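Local atomic coordinates of quinoline 2-oxidoreductase large subunit (PDB entry 1T3Q), a protein that carries the molybdenum–molybdopterin cytosine dinucleotide cofactor of a molybdenum hydroxylase that oxidises quinoline at its 2-position. Residues Arg371-Thr376 with Met741-Met746; Thr467-Arg472 with Gly543-Arg548; Thr481-Ser486 with Thr629-Asp634. All coordinates share one frame; numbering follows the deposited sequence.

Contact 1: Arg371-Thr376 with Met741-Met746; sequences RGVGFT and MGESAM. With MCN (pterin cytosine dinucleotide), chain N; SMO (dioxosulfidomolybdenum(VI) ion), chain O.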
loop_
_atom_site.group_PDB
_atom_site.type_symbol
_atom_site.label_atom_id
_atom_site.label_comp_id
_atom_site.label_asym_id
_atom_site.label_seq_id
_atom_site.Cartn_x
_atom_site.Cartn_y
_atom_site.Cartn_z
ATOM N N ARG B 371 -7.740 -13.074 -27.523
ATOM C CA ARG B 371 -6.602 -13.814 -28.054
ATOM C C ARG B 371 -6.723 -14.220 -29.522
ATOM O O ARG B 371 -7.522 -15.094 -29.877
ATOM C CB ARG B 371 -6.388 -15.064 -27.191
ATOM C CG ARG B 371 -5.006 -15.667 -27.272
ATOM C CD ARG B 371 -4.872 -16.767 -26.236
ATOM N NE ARG B 371 -3.486 -17.176 -26.051
ATOM C CZ ARG B 371 -3.063 -17.915 -25.030
ATOM N NH1 ARG B 371 -3.924 -18.323 -24.107
ATOM N NH2 ARG B 371 -1.776 -18.226 -24.924
ATOM N N GLY B 372 -5.921 -13.582 -30.369
ATOM C CA GLY B 372 -5.936 -13.889 -31.789
ATOM C C GLY B 372 -6.809 -12.934 -32.579
ATOM O O GLY B 372 -6.704 -12.847 -33.806
ATOM N N VAL B 373 -7.664 -12.215 -31.860
ATOM C CA VAL B 373 -8.597 -11.250 -32.439
ATOM C C VAL B 373 -9.234 -11.677 -33.760
ATOM O O VAL B 373 -9.652 -12.826 -33.908
ATOM C CB VAL B 373 -7.936 -9.844 -32.583
ATOM C CG1 VAL B 373 -7.591 -9.302 -31.201
ATOM C CG2 VAL B 373 -6.677 -9.914 -33.444
ATOM N N GLY B 374 -9.312 -10.756 -34.718
ATOM C CA GLY B 374 -9.929 -11.067 -35.994
ATOM C C GLY B 374 -9.169 -11.993 -36.925
ATOM O O GLY B 374 -9.720 -12.430 -37.941
ATOM N N PHE B 375 -7.925 -12.314 -36.587
ATOM C CA PHE B 375 -7.117 -13.189 -37.438
ATOM C C PHE B 375 -7.679 -14.610 -37.496
ATOM O O PHE B 375 -7.573 -15.293 -38.513
ATOM C CB PHE B 375 -5.671 -13.249 -36.924
ATOM C CG PHE B 375 -5.045 -11.901 -36.674
ATOM C CD1 PHE B 375 -5.211 -10.855 -37.582
ATOM C CD2 PHE B 375 -4.256 -11.689 -35.548
ATOM C CE1 PHE B 375 -4.600 -9.627 -37.371
ATOM C CE2 PHE B 375 -3.638 -10.461 -35.324
ATOM C CZ PHE B 375 -3.809 -9.424 -36.242
ATOM N N THR B 376 -8.290 -15.048 -36.401
ATOM C CA THR B 376 -8.824 -16.405 -36.321
ATOM C C THR B 376 -9.865 -16.828 -37.358
ATOM O O THR B 376 -9.725 -17.884 -37.975
ATOM C CB THR B 376 -9.405 -16.682 -34.912
ATOM O OG1 THR B 376 -8.414 -16.381 -33.919
ATOM C CG2 THR B 376 -9.806 -18.146 -34.783
ATOM N N MET B 741 4.504 -14.649 -29.566
ATOM C CA MET B 741 3.753 -15.870 -29.877
ATOM C C MET B 741 2.527 -16.101 -28.992
ATOM O O MET B 741 1.778 -17.052 -29.198
ATOM C CB MET B 741 4.677 -17.105 -29.815
ATOM C CG MET B 741 5.400 -17.345 -28.483
ATOM S SD MET B 741 4.341 -17.863 -27.103
ATOM C CE MET B 741 3.573 -19.312 -27.778
ATOM N N GLY B 742 2.314 -15.222 -28.022
ATOM C CA GLY B 742 1.178 -15.371 -27.122
ATOM C C GLY B 742 -0.142 -15.784 -27.755
ATOM O O GLY B 742 -0.840 -16.652 -27.234
ATOM N N GLU B 743 -0.490 -15.177 -28.883
ATOM C CA GLU B 743 -1.749 -15.482 -29.555
ATOM C C GLU B 743 -1.698 -16.588 -30.592
ATOM O O GLU B 743 -2.743 -17.045 -31.050
ATOM C CB GLU B 743 -2.278 -14.233 -30.255
ATOM C CG GLU B 743 -2.584 -13.070 -29.347
ATOM C CD GLU B 743 -2.824 -11.811 -30.145
ATOM O OE1 GLU B 743 -1.829 -11.203 -30.596
ATOM O OE2 GLU B 743 -4.001 -11.445 -30.347
ATOM N N SER B 744 -0.490 -17.012 -30.960
ATOM C CA SER B 744 -0.301 -18.019 -32.004
ATOM C C SER B 744 -1.303 -19.167 -32.092
ATOM O O SER B 744 -1.909 -19.377 -33.144
ATOM C CB SER B 744 1.122 -18.593 -31.937
ATOM O OG SER B 744 1.339 -19.320 -30.738
ATOM N N ALA B 745 -1.487 -19.907 -31.003
ATOM C CA ALA B 745 -2.396 -21.042 -31.019
ATOM C C ALA B 745 -3.860 -20.673 -31.248
ATOM O O ALA B 745 -4.607 -21.457 -31.824
ATOM C CB ALA B 745 -2.254 -21.845 -29.725
ATOM N N MET B 746 -4.281 -19.498 -30.790
ATOM C CA MET B 746 -5.676 -19.098 -30.982
ATOM C C MET B 746 -5.914 -18.506 -32.361
ATOM O O MET B 746 -7.051 -18.239 -32.753
ATOM C CB MET B 746 -6.126 -18.117 -29.894
ATOM C CG MET B 746 -6.900 -18.794 -28.756
ATOM S SD MET B 746 -8.369 -19.708 -29.337
ATOM C CE MET B 746 -9.486 -18.333 -29.682
HETATM N N1 MCN N . 7.872 -15.720 -24.576
HETATM C C2 MCN N . 9.205 -16.242 -24.519
HETATM N N3 MCN N . 9.894 -16.113 -25.715
HETATM C C4 MCN N . 9.414 -15.555 -26.896
HETATM C C5 MCN N . 8.036 -15.048 -26.899
HETATM C C6 MCN N . 7.280 -15.127 -25.753
HETATM O O2 MCN N . 9.631 -16.760 -23.511
HETATM N N4 MCN N . 10.164 -15.479 -27.974
HETATM C "C1'" MCN N . 7.069 -15.810 -23.225
HETATM C C2D MCN N . 7.110 -14.432 -22.421
HETATM O "O2'" MCN N . 7.117 -14.696 -20.974
HETATM C "C3'" MCN N . 5.884 -13.700 -22.928
HETATM C C4D MCN N . 4.844 -14.779 -23.118
HETATM O O4D MCN N . 5.641 -16.036 -23.398
HETATM O "O3'" MCN N . 5.456 -12.702 -21.936
HETATM C "C5'" MCN N . 3.720 -14.459 -24.143
HETATM O "O5'" MCN N . 4.383 -14.057 -25.316
HETATM P PA MCN N . 4.144 -12.688 -26.065
HETATM O O1A MCN N . 5.386 -11.879 -25.855
HETATM O O2A MCN N . 3.688 -13.100 -27.454
HETATM O O3A MCN N . 2.840 -11.861 -25.551
HETATM P PB MCN N . 2.601 -10.988 -24.230
HETATM O O1B MCN N . 2.329 -9.589 -24.678
HETATM O O2B MCN N . 3.701 -11.195 -23.231
HETATM O O3B MCN N . 1.279 -11.637 -23.593
HETATM C C10 MCN N . 0.003 -11.285 -24.065
HETATM C "C9'" MCN N . -0.470 -12.452 -24.868
HETATM C "C8'" MCN N . -1.905 -12.074 -25.303
HETATM S "S8'" MCN N . -2.029 -10.635 -26.355
HETATM C "C7'" MCN N . -3.023 -12.733 -24.990
HETATM S "S7'" MCN N . -4.674 -12.269 -25.487
HETATM C "C6'" MCN N . -2.896 -13.976 -24.045
HETATM C C7 MCN N . -1.533 -14.603 -24.166
HETATM O "O9'" MCN N . -0.507 -13.647 -23.955
HETATM N "N5'" MCN N . -3.341 -13.487 -22.674
HETATM C C4A MCN N . -2.884 -14.450 -21.690
HETATM N "N8'" MCN N . -1.366 -15.693 -23.145
HETATM C C4B MCN N . -1.999 -15.527 -21.879
HETATM N "N1'" MCN N . -1.577 -16.445 -20.884
HETATM C "C2'" MCN N . -2.100 -16.230 -19.654
HETATM N "N2'" MCN N . -1.739 -17.087 -18.674
HETATM N "N3'" MCN N . -2.951 -15.183 -19.365
HETATM C "C4'" MCN N . -3.412 -14.201 -20.320
HETATM O "O4'" MCN N . -4.158 -13.313 -19.986
HETATM S S SMO O . -6.345 -10.310 -27.432
HETATM MO MO SMO O . -4.383 -10.117 -26.611
HETATM O OM2 SMO O . -4.219 -9.263 -28.118
HETATM O OM1 SMO O . -4.663 -9.013 -25.358
#

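Contact 2: Thr467-Arg472 with Gly543-Arg548; sequences TGTGTR and GAYASR. With MCN (pterin cytosine dinucleotide), chain N; SMO (dioxosulfidomolybdenum(VI) ion), chain O.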
loop_
_atom_site.group_PDB
_atom_site.type_symbol
_atom_site.label_atom_id
_atom_site.label_comp_id
_atom_site.label_asym_id
_atom_site.label_seq_id
_atom_site.Cartn_x
_atom_site.Cartn_y
_atom_site.Cartn_z
ATOM N N THR B 467 3.775 -9.802 -34.591
ATOM C CA THR B 467 4.060 -9.720 -33.159
ATOM C C THR B 467 4.824 -8.439 -32.842
ATOM O O THR B 467 5.177 -7.685 -33.751
ATOM C CB THR B 467 4.893 -10.932 -32.669
ATOM O OG1 THR B 467 6.220 -10.862 -33.205
ATOM C CG2 THR B 467 4.249 -12.228 -33.114
ATOM N N GLY B 468 5.087 -8.202 -31.560
ATOM C CA GLY B 468 5.803 -7.000 -31.156
ATOM C C GLY B 468 5.054 -5.783 -31.660
ATOM O O GLY B 468 5.629 -4.721 -31.903
ATOM N N THR B 469 3.747 -5.951 -31.799
ATOM C CA THR B 469 2.860 -4.923 -32.312
ATOM C C THR B 469 3.104 -3.500 -31.840
ATOM O O THR B 469 2.853 -3.146 -30.685
ATOM C CB THR B 469 1.414 -5.313 -32.042
ATOM O OG1 THR B 469 1.185 -6.614 -32.595
ATOM C CG2 THR B 469 0.450 -4.321 -32.686
ATOM N N GLY B 470 3.599 -2.688 -32.767
ATOM C CA GLY B 470 3.875 -1.292 -32.491
ATOM C C GLY B 470 3.343 -0.442 -33.632
ATOM O O GLY B 470 2.541 -0.907 -34.438
ATOM N N THR B 471 3.812 0.798 -33.709
ATOM C CA THR B 471 3.380 1.737 -34.738
ATOM C C THR B 471 3.365 1.165 -36.153
ATOM O O THR B 471 2.367 1.290 -36.864
ATOM C CB THR B 471 4.275 2.985 -34.740
ATOM O OG1 THR B 471 4.356 3.506 -33.409
ATOM C CG2 THR B 471 3.699 4.057 -35.678
ATOM N N ARG B 472 4.467 0.539 -36.558
ATOM C CA ARG B 472 4.579 -0.031 -37.899
ATOM C C ARG B 472 3.528 -1.101 -38.164
ATOM O O ARG B 472 2.933 -1.149 -39.238
ATOM C CB ARG B 472 5.980 -0.627 -38.116
ATOM C CG ARG B 472 7.140 0.366 -38.323
ATOM C CD ARG B 472 6.777 1.829 -38.110
ATOM N NE ARG B 472 5.799 2.307 -39.084
ATOM C CZ ARG B 472 5.234 3.510 -39.046
ATOM N NH1 ARG B 472 4.351 3.856 -39.971
ATOM N N GLY B 543 1.160 -1.507 -22.728
ATOM C CA GLY B 543 0.820 -2.746 -22.051
ATOM C C GLY B 543 1.039 -4.015 -22.853
ATOM O O GLY B 543 1.673 -4.001 -23.908
ATOM N N ALA B 544 0.514 -5.121 -22.339
ATOM C CA ALA B 544 0.645 -6.416 -22.993
ATOM C C ALA B 544 -0.602 -6.771 -23.800
ATOM O O ALA B 544 -1.706 -6.875 -23.261
ATOM C CB ALA B 544 0.919 -7.499 -21.956
ATOM N N TYR B 545 -0.406 -6.952 -25.100
ATOM C CA TYR B 545 -1.478 -7.305 -26.021
ATOM C C TYR B 545 -0.816 -7.561 -27.370
ATOM O O TYR B 545 0.359 -7.258 -27.546
ATOM C CB TYR B 545 -2.500 -6.162 -26.123
ATOM C CG TYR B 545 -1.955 -4.881 -26.713
ATOM C CD1 TYR B 545 -1.793 -4.738 -28.091
ATOM C CD2 TYR B 545 -1.574 -3.822 -25.891
ATOM C CE1 TYR B 545 -1.262 -3.570 -28.639
ATOM C CE2 TYR B 545 -1.042 -2.651 -26.427
ATOM C CZ TYR B 545 -0.887 -2.532 -27.801
ATOM O OH TYR B 545 -0.345 -1.385 -28.338
ATOM N N ALA B 546 -1.557 -8.144 -28.305
ATOM C CA ALA B 546 -1.040 -8.425 -29.638
ATOM C C ALA B 546 0.331 -9.115 -29.653
ATOM O O ALA B 546 1.174 -8.806 -30.502
ATOM C CB ALA B 546 -0.973 -7.130 -30.442
ATOM N N SER B 547 0.548 -10.044 -28.727
ATOM C CA SER B 547 1.814 -10.780 -28.644
ATOM C C SER B 547 3.005 -9.833 -28.746
ATOM O O SER B 547 3.907 -10.043 -29.569
ATOM C CB SER B 547 1.897 -11.807 -29.776
ATOM O OG SER B 547 0.760 -12.654 -29.795
ATOM N N ARG B 548 3.025 -8.807 -27.897
ATOM C CA ARG B 548 4.079 -7.800 -27.934
ATOM C C ARG B 548 4.967 -7.710 -26.699
ATOM O O ARG B 548 6.001 -7.054 -26.738
ATOM C CB ARG B 548 3.452 -6.425 -28.155
ATOM C CG ARG B 548 2.784 -5.863 -26.895
ATOM C CD ARG B 548 1.773 -4.770 -27.236
ATOM N NE ARG B 548 2.388 -3.656 -27.945
ATOM C CZ ARG B 548 2.968 -2.615 -27.359
ATOM N NH1 ARG B 548 3.012 -2.525 -26.034
ATOM N NH2 ARG B 548 3.517 -1.662 -28.101
HETATM N N1 MCN N . 7.872 -15.720 -24.576
HETATM C C2 MCN N . 9.205 -16.242 -24.519
HETATM N N3 MCN N . 9.894 -16.113 -25.715
HETATM C C4 MCN N . 9.414 -15.555 -26.896
HETATM C C5 MCN N . 8.036 -15.048 -26.899
HETATM C C6 MCN N . 7.280 -15.127 -25.753
HETATM O O2 MCN N . 9.631 -16.760 -23.511
HETATM N N4 MCN N . 10.164 -15.479 -27.974
HETATM C "C1'" MCN N . 7.069 -15.810 -23.225
HETATM C C2D MCN N . 7.110 -14.432 -22.421
HETATM O "O2'" MCN N . 7.117 -14.696 -20.974
HETATM C "C3'" MCN N . 5.884 -13.700 -22.928
HETATM C C4D MCN N . 4.844 -14.779 -23.118
HETATM O O4D MCN N . 5.641 -16.036 -23.398
HETATM O "O3'" MCN N . 5.456 -12.702 -21.936
HETATM C "C5'" MCN N . 3.720 -14.459 -24.143
HETATM O "O5'" MCN N . 4.383 -14.057 -25.316
HETATM P PA MCN N . 4.144 -12.688 -26.065
HETATM O O1A MCN N . 5.386 -11.879 -25.855
HETATM O O2A MCN N . 3.688 -13.100 -27.454
HETATM O O3A MCN N . 2.840 -11.861 -25.551
HETATM P PB MCN N . 2.601 -10.988 -24.230
HETATM O O1B MCN N . 2.329 -9.589 -24.678
HETATM O O2B MCN N . 3.701 -11.195 -23.231
HETATM O O3B MCN N . 1.279 -11.637 -23.593
HETATM C C10 MCN N . 0.003 -11.285 -24.065
HETATM C "C9'" MCN N . -0.470 -12.452 -24.868
HETATM C "C8'" MCN N . -1.905 -12.074 -25.303
HETATM S "S8'" MCN N . -2.029 -10.635 -26.355
HETATM C "C7'" MCN N . -3.023 -12.733 -24.990
HETATM S "S7'" MCN N . -4.674 -12.269 -25.487
HETATM C "C6'" MCN N . -2.896 -13.976 -24.045
HETATM C C7 MCN N . -1.533 -14.603 -24.166
HETATM O "O9'" MCN N . -0.507 -13.647 -23.955
HETATM N "N5'" MCN N . -3.341 -13.487 -22.674
HETATM C C4A MCN N . -2.884 -14.450 -21.690
HETATM N "N8'" MCN N . -1.366 -15.693 -23.145
HETATM C C4B MCN N . -1.999 -15.527 -21.879
HETATM N "N1'" MCN N . -1.577 -16.445 -20.884
HETATM C "C2'" MCN N . -2.100 -16.230 -19.654
HETATM N "N2'" MCN N . -1.739 -17.087 -18.674
HETATM N "N3'" MCN N . -2.951 -15.183 -19.365
HETATM C "C4'" MCN N . -3.412 -14.201 -20.320
HETATM O "O4'" MCN N . -4.158 -13.313 -19.986
HETATM S S SMO O . -6.345 -10.310 -27.432
HETATM MO MO SMO O . -4.383 -10.117 -26.611
HETATM O OM2 SMO O . -4.219 -9.263 -28.118
HETATM O OM1 SMO O . -4.663 -9.013 -25.358
#

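Contact 3: Thr481-Ser486 with Thr629-Asp634; sequences TTTHDS and TYDPSD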
loop_
_atom_site.group_PDB
_atom_site.type_symbol
_atom_site.label_atom_id
_atom_site.label_comp_id
_atom_site.label_asym_id
_atom_site.label_seq_id
_atom_site.Cartn_x
_atom_site.Cartn_y
_atom_site.Cartn_z
ATOM N N THR B 481 -1.785 4.084 -35.509
ATOM C CA THR B 481 -1.632 4.434 -34.106
ATOM C C THR B 481 -0.147 4.416 -33.765
ATOM O O THR B 481 0.553 3.465 -34.101
ATOM C CB THR B 481 -2.322 3.394 -33.191
ATOM O OG1 THR B 481 -3.669 3.179 -33.625
ATOM C CG2 THR B 481 -2.321 3.871 -31.748
ATOM N N THR B 482 0.335 5.468 -33.115
ATOM C CA THR B 482 1.728 5.528 -32.693
ATOM C C THR B 482 1.775 4.946 -31.281
ATOM O O THR B 482 0.987 5.329 -30.422
ATOM C CB THR B 482 2.251 6.979 -32.643
ATOM O OG1 THR B 482 2.452 7.460 -33.977
ATOM C CG2 THR B 482 3.572 7.052 -31.884
ATOM N N THR B 483 2.685 4.011 -31.040
ATOM C CA THR B 483 2.788 3.424 -29.712
ATOM C C THR B 483 3.942 4.052 -28.949
ATOM O O THR B 483 4.788 4.720 -29.532
ATOM C CB THR B 483 3.014 1.899 -29.777
ATOM O OG1 THR B 483 4.155 1.618 -30.599
ATOM C CG2 THR B 483 1.783 1.208 -30.353
ATOM N N HIS B 484 3.961 3.837 -27.637
ATOM C CA HIS B 484 5.015 4.357 -26.780
ATOM C C HIS B 484 5.162 3.336 -25.659
ATOM O O HIS B 484 4.190 3.014 -24.978
ATOM C CB HIS B 484 4.614 5.730 -26.224
ATOM C CG HIS B 484 5.732 6.466 -25.553
ATOM N ND1 HIS B 484 6.179 6.156 -24.286
ATOM C CD2 HIS B 484 6.493 7.504 -25.976
ATOM C CE1 HIS B 484 7.164 6.974 -23.956
ATOM N NE2 HIS B 484 7.373 7.801 -24.965
ATOM N N ASP B 485 6.373 2.812 -25.487
ATOM C CA ASP B 485 6.634 1.811 -24.464
ATOM C C ASP B 485 8.023 1.966 -23.876
ATOM O O ASP B 485 9.018 1.538 -24.468
ATOM C CB ASP B 485 6.479 0.411 -25.056
ATOM C CG ASP B 485 5.099 0.172 -25.621
ATOM O OD1 ASP B 485 4.875 0.476 -26.814
ATOM O OD2 ASP B 485 4.227 -0.308 -24.867
ATOM N N SER B 486 8.092 2.572 -22.697
ATOM C CA SER B 486 9.375 2.795 -22.058
ATOM C C SER B 486 9.624 1.824 -20.916
ATOM O O SER B 486 8.697 1.221 -20.377
ATOM C CB SER B 486 9.464 4.232 -21.534
ATOM O OG SER B 486 8.605 4.435 -20.420
ATOM N N THR B 629 12.186 4.397 -24.552
ATOM C CA THR B 629 11.048 3.778 -25.193
ATOM C C THR B 629 11.572 2.983 -26.382
ATOM O O THR B 629 12.649 3.280 -26.913
ATOM C CB THR B 629 10.032 4.817 -25.698
ATOM O OG1 THR B 629 8.908 4.133 -26.263
ATOM C CG2 THR B 629 10.666 5.711 -26.764
ATOM N N TYR B 630 10.815 1.972 -26.794
ATOM C CA TYR B 630 11.200 1.146 -27.929
ATOM C C TYR B 630 9.992 0.838 -28.795
ATOM O O TYR B 630 8.877 0.658 -28.298
ATOM C CB TYR B 630 11.862 -0.154 -27.448
ATOM C CG TYR B 630 11.941 -1.250 -28.493
ATOM C CD1 TYR B 630 10.927 -2.197 -28.609
ATOM C CD2 TYR B 630 13.045 -1.358 -29.345
ATOM C CE1 TYR B 630 11.004 -3.230 -29.535
ATOM C CE2 TYR B 630 13.133 -2.392 -30.279
ATOM C CZ TYR B 630 12.108 -3.326 -30.364
ATOM O OH TYR B 630 12.194 -4.371 -31.250
ATOM N N ASP B 631 10.230 0.780 -30.099
ATOM C CA ASP B 631 9.187 0.512 -31.075
ATOM C C ASP B 631 9.910 -0.125 -32.263
ATOM O O ASP B 631 10.800 0.483 -32.843
ATOM C CB ASP B 631 8.534 1.849 -31.464
ATOM C CG ASP B 631 7.270 1.683 -32.289
ATOM O OD1 ASP B 631 6.672 0.587 -32.275
ATOM O OD2 ASP B 631 6.864 2.670 -32.942
ATOM N N PRO B 632 9.569 -1.374 -32.614
ATOM C CA PRO B 632 10.256 -1.997 -33.751
ATOM C C PRO B 632 10.182 -1.169 -35.031
ATOM O O PRO B 632 9.196 -0.480 -35.282
ATOM C CB PRO B 632 9.572 -3.361 -33.876
ATOM C CG PRO B 632 8.275 -3.195 -33.131
ATOM C CD PRO B 632 8.633 -2.317 -31.985
ATOM N N SER B 633 11.236 -1.251 -35.835
ATOM C CA SER B 633 11.322 -0.492 -37.079
ATOM C C SER B 633 10.508 -1.092 -38.217
ATOM O O SER B 633 10.347 -0.470 -39.269
ATOM C CB SER B 633 12.785 -0.382 -37.505
ATOM O OG SER B 633 13.342 -1.669 -37.698
ATOM N N ASP B 634 9.981 -2.292 -38.007
ATOM C CA ASP B 634 9.211 -2.962 -39.045
ATOM C C ASP B 634 8.399 -4.082 -38.394
ATOM O O ASP B 634 8.448 -4.268 -37.171
ATOM C CB ASP B 634 10.197 -3.537 -40.076
ATOM C CG ASP B 634 9.551 -3.882 -41.407
ATOM O OD1 ASP B 634 10.294 -4.331 -42.309
ATOM O OD2 ASP B 634 8.324 -3.711 -41.571
HETATM O O HOH W 1 6.389 1.585 -28.707
HETATM O O HOH W 2 7.932 4.067 -28.760
#

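Contact 1: Arg371-Thr376 with Met741-Met746
In the molybdenum site, Arg371 and Gly372 meet Gly742 and Glu743 beside the dithiolene of the pterin cytosine dinucleotide, whose S7' and S8' both bind the metal. The Arg371 chain is extended, with CG anti to the backbone N (chi1 -159°), which carries the guanidinium along the pterin to the Gly742 carbonyl. There NE and NH2 grip Gly742 O side-on, each at 2.9 Å, and this oxygen lies in the guanidinium plane. Over one face of the group, toward its rim, sits the pterin N8', 3.1 Å from Arg371 NH2. NH1 has a further partner in Gln685, and the two in-plane bonds to Gly742 O hold the rotation of the group. Gly742 also serves the cofactor on its amide side: Gly742 N donates to the phosphate oxygen O2A at 2.6 Å, and Met741 N donates to the same oxygen.

The Glu743 carboxylate lies between Gly372 and the oxygen OM2 of the molybdenum ion. Its OE2 accepts from Gly372 N at 2.9 Å, on the anti side and out of the carboxylate plane, and stands 3.1 Å from OM2. Farther along, Thr376 OG1 donates to Met746 O at 2.6 Å, tying the first turns of helices 375-393 and 744-761. The Met746 side chain crosses that of Arg371 at about a right angle, its CB packed 3.3 Å from Arg371 O. A main-chain N-H thus positions a glutamate oxygen next to a metal oxygen, consistent with the glutamate found beside molybdenum in the xanthine dehydrogenase family, while the arginine holds the carbonyl of the glycine whose N-H binds the phosphate.

Contact 2: Thr467-Arg472 with Gly543-Arg548
Thr469 meets Ala546, a residue that borders the molybdenum ion: Thr469 OG1 donates to Ala546 O at 3.0 Å, in the carbonyl plane and on a lone pair. The two side chains press together here, Thr469 CB lying only 3.4 Å from Ala546 CB. On its amide side Ala546 N hydrogen-bonds OM2 of the ion at 2.9 Å, and Ala546 thus bridges this oxygen and Thr469. Next along both segments, Gly468 N donates to Ser547 O at 3.0 Å in a nearly straight bond (170°), the donor standing above the carbonyl plane.

Arg548 closes the other side. Its NE and NH2 both bond to Thr469 O, at 2.8 and 3.1 Å, with the oxygen in the guanidinium plane; the bend at chi3 (-59°) turns the group toward this carbonyl. NH1 reaches back to Gly543 O at 2.9 Å, in the carbonyl plane, and makes a salt bridge to Asp485, leaving the flat group held by two carbonyl oxygens and a carboxylate oxygen. Ser547 OG bonds to Glu465 and to Glu743 N. These bonds brace the cofactor-lining loop before helix 549-576 against the loop between strand 454-467 and helix 471-476, part of the molybdenum pocket of the molybdopterin cofactor-binding domain.

Contact 3: Thr481-Ser486 with Thr629-Asp634
Asp485 and Thr629 are joined by a main-chain to side-chain bond: Asp485 N donates to Thr629 OG1 at 3.0 Å with an angle of 148°. With chi1 at -177°, Thr629 holds OG1 anti to its own N, on the side facing the Asp485 amide. The carbonyl of the same aspartate accepts from Tyr630 N, Tyr630 N to Asp485 O being 3.0 Å, the donor tilted from the carbonyl plane; Thr629 CA adds a CH...O contact to this oxygen. A water extends the polar network, accepting from Thr483 OG1 at 2.9 Å and donating to Asp485 OD1 and to Tyr630 O, each at 2.7 Å. A second water lies 2.7 Å from Thr629 OG1 and reaches Thr483 O only weakly. The carboxylate OD2 of Asp485 is engaged elsewhere, in a salt bridge to Arg548, and Asp631 OD2 is taken by Thr471 and Lys3.

Packing begins where Thr629 crosses the His484 ring at about a right angle. Thr629 CB makes a CH-pi contact with one face, 4.1 Å from the centroid and 17° off the ring normal, and OG1 also lies above the ring. The imidazole further meets Tyr610 of the second subunit, another copy of this protein. Replacing His484 by alanine is likely to deprive Thr629 CB of its aromatic face and the second-subunit tyrosine of its ring partner, opening a gap between the subunits. Beyond this, Ser486 and Thr629 form an antiparallel, non-hydrogen-bonded pair, Ser486 CA to Thr629 CA 3.7 Å, both side chains on one face of the sheet. The contact is thus the end of a beta ladder, where strand 486-491 pairs with 625-629, an outermost strand of a four-stranded mixed sheet.

All three contacts are buried, but their settings differ. Contacts 1 and 2 both touch the cofactor and the molybdenum ion, and meet each other through a probable hydrogen bond between Glu743 N and Ser547 OG. Contact 3, about 17 Å from the centre of the chain to its own centre, touches neither ligand and borders the second subunit. It reaches contact 2 through the Asp485–Arg548 salt bridge and a probable Thr471–Asp631 hydrogen bond, so Arg548 links the cofactor loop to the sheet end. An arginine grips a carbonyl oxygen side-on in contacts 1 and 2, whereas contact 3 relies on one main-chain bond, a threonine hydroxyl, waters and a CH-pi contact.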